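Local coordinates for P protein (Mumps virus, PDB 3BBZ) that binds the viral nucleocapsid through this small C-terminal domain, and as the phosphoprotein probably links the polymerase to its template during mumps virus replication, at residues 8-13 with 39-44. The protein carries 1 engineered substitution. Sequence-based numbering, arbitrary orientation.
Sequences TKMITD and DIKRDI
Within the core of a small three-helix bundle, the first and last helices, 3-14 and 34-47, pack together, and Ile44 of the last is held between Ile11 and Met10 of the first. CD1 of Ile44 lies 3.5 Å from CG1 of Ile11, a tight fit for two carbons, and the side chains meet at about a right angle. In both residues CG1 stands anti to the carbonyl carbon (chi1 -65° in Ile11), leaving CG2 as the branch anti to the backbone N. With CG1 of Ile44 turned to Ile11, its CG2 branch packs on Met10, 4.3 Å from CB, and rests near the carbonyl oxygen of the same residue.

In this bundle the chain runs up, down and up, so the first and third helices point nearly the same way; the two segments differ in direction by 16°, their axes 10.7 Å apart. Helix 18-29 supplies the third wall, with Phe24 and Lys21 against Ile11, while Ile7 extends the first helix's apolar face toward Ile44 and Lys41.

Nearer solvent, the extended chain of Met10 sends CE to CD of Lys41, 4.2 Å away, the two chains passing at a slant. Across the helix from this seam, Arg42 grips Asp43 side-on through NE and NH2; the NH2 bond to OD2 is nearly straight (171°), and that oxygen also pairs with Arg27 of helix 18-29.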
loop_
_atom_site.group_PDB
_atom_site.type_symbol
_atom_site.label_atom_id
_atom_site.label_comp_id
_atom_site.label_asym_id
_atom_site.label_seq_id
_atom_site.Cartn_x
_atom_site.Cartn_y
_atom_site.Cartn_z
ATOM N N THR A 8 2.407 4.531 2.659
ATOM C CA THR A 8 3.476 4.733 1.673
ATOM C C THR A 8 4.794 4.123 2.167
ATOM O O THR A 8 5.481 3.504 1.396
ATOM C CB THR A 8 3.690 6.184 1.252
ATOM O OG1 THR A 8 2.449 6.715 0.812
ATOM C CG2 THR A 8 4.715 6.302 0.106
ATOM N N LYS A 9 5.098 4.268 3.466
ATOM C CA LYS A 9 6.302 3.663 4.038
ATOM C C LYS A 9 6.203 2.167 4.091
ATOM O O LYS A 9 7.220 1.481 3.883
ATOM C CB LYS A 9 6.574 4.234 5.435
ATOM C CG LYS A 9 6.841 5.766 5.395
ATOM C CD LYS A 9 7.197 6.361 6.691
ATOM C CE LYS A 9 8.599 5.871 7.183
ATOM N NZ LYS A 9 9.688 6.052 6.168
ATOM N N MET A 10 5.004 1.640 4.348
ATOM C CA MET A 10 4.803 0.191 4.245
ATOM C C MET A 10 5.175 -0.367 2.894
ATOM O O MET A 10 5.781 -1.416 2.794
ATOM C CB MET A 10 3.377 -0.253 4.602
ATOM C CG MET A 10 3.076 -0.179 6.083
ATOM S SD MET A 10 1.355 -0.615 6.318
ATOM C CE MET A 10 1.041 0.057 7.906
ATOM N N ILE A 11 4.798 0.336 1.853
ATOM C CA ILE A 11 5.021 -0.134 0.504
ATOM C C ILE A 11 6.519 -0.136 0.227
ATOM O O ILE A 11 7.078 -1.134 -0.228
ATOM C CB ILE A 11 4.287 0.769 -0.538
ATOM C CG1 ILE A 11 2.785 0.661 -0.353
ATOM C CG2 ILE A 11 4.668 0.305 -1.981
ATOM C CD1 ILE A 11 1.975 1.824 -0.955
ATOM N N THR A 12 7.166 1.001 0.493
ATOM C CA THR A 12 8.627 1.147 0.360
ATOM C C THR A 12 9.395 0.012 1.080
ATOM O O THR A 12 10.321 -0.590 0.507
ATOM C CB THR A 12 9.060 2.588 0.783
ATOM O OG1 THR A 12 8.543 3.542 -0.169
ATOM C CG2 THR A 12 10.579 2.768 0.841
ATOM N N ASP A 13 8.955 -0.339 2.293
ATOM C CA ASP A 13 9.663 -1.306 3.126
ATOM C C ASP A 13 9.434 -2.752 2.724
ATOM O O ASP A 13 10.315 -3.591 2.920
ATOM C CB ASP A 13 9.243 -1.164 4.593
ATOM C CG ASP A 13 9.890 0.014 5.270
ATOM O OD1 ASP A 13 10.910 0.503 4.741
ATOM O OD2 ASP A 13 9.389 0.439 6.352
ATOM N N ASP A 39 -8.058 -2.426 3.033
ATOM C CA ASP A 39 -7.927 -3.383 1.934
ATOM C C ASP A 39 -6.544 -3.286 1.262
ATOM O O ASP A 39 -5.922 -4.302 0.963
ATOM C CB ASP A 39 -9.011 -3.149 0.909
ATOM C CG ASP A 39 -10.404 -3.578 1.382
ATOM O OD1 ASP A 39 -10.593 -4.031 2.553
ATOM O OD2 ASP A 39 -11.312 -3.414 0.533
ATOM N N ILE A 40 -6.040 -2.073 1.081
ATOM C CA ILE A 40 -4.673 -1.889 0.587
ATOM C C ILE A 40 -3.631 -2.440 1.566
ATOM O O ILE A 40 -2.773 -3.213 1.182
ATOM C CB ILE A 40 -4.396 -0.396 0.254
ATOM C CG1 ILE A 40 -5.327 0.044 -0.858
ATOM C CG2 ILE A 40 -2.942 -0.212 -0.247
ATOM C CD1 ILE A 40 -5.388 1.603 -1.082
ATOM N N LYS A 41 -3.753 -2.077 2.842
ATOM C CA LYS A 41 -2.943 -2.659 3.923
ATOM C C LYS A 41 -3.000 -4.176 3.981
ATOM O O LYS A 41 -1.946 -4.844 4.076
ATOM C CB LYS A 41 -3.334 -2.039 5.273
ATOM C CG LYS A 41 -2.828 -0.576 5.375
ATOM C CD LYS A 41 -2.957 -0.014 6.780
ATOM C CE LYS A 41 -4.399 0.090 7.166
ATOM N NZ LYS A 41 -4.442 0.819 8.485
ATOM N N ARG A 42 -4.213 -4.722 3.863
ATOM C CA ARG A 42 -4.383 -6.178 3.811
ATOM C C ARG A 42 -3.526 -6.766 2.664
ATOM O O ARG A 42 -2.786 -7.733 2.873
ATOM C CB ARG A 42 -5.858 -6.513 3.595
ATOM C CG ARG A 42 -6.162 -7.958 3.349
ATOM C CD ARG A 42 -7.548 -8.061 2.636
ATOM N NE ARG A 42 -7.502 -7.506 1.283
ATOM C CZ ARG A 42 -8.576 -7.115 0.588
ATOM N NH1 ARG A 42 -9.786 -7.176 1.106
ATOM N NH2 ARG A 42 -8.417 -6.643 -0.640
ATOM N N ASP A 43 -3.617 -6.188 1.461
ATOM C CA ASP A 43 -2.842 -6.750 0.331
ATOM C C ASP A 43 -1.331 -6.534 0.418
ATOM O O ASP A 43 -0.608 -7.377 -0.074
ATOM C CB ASP A 43 -3.401 -6.307 -1.012
ATOM C CG ASP A 43 -4.816 -6.824 -1.228
ATOM O OD1 ASP A 43 -5.166 -7.909 -0.646
ATOM O OD2 ASP A 43 -5.578 -6.132 -1.934
ATOM N N ILE A 44 -0.863 -5.425 0.998
ATOM C CA ILE A 44 0.566 -5.213 1.319
ATOM C C ILE A 44 1.105 -6.291 2.270
ATOM O O ILE A 44 2.150 -6.928 2.010
ATOM C CB ILE A 44 0.869 -3.811 1.881
ATOM C CG1 ILE A 44 0.672 -2.765 0.810
ATOM C CG2 ILE A 44 2.372 -3.702 2.275
ATOM C CD1 ILE A 44 0.535 -1.349 1.354
#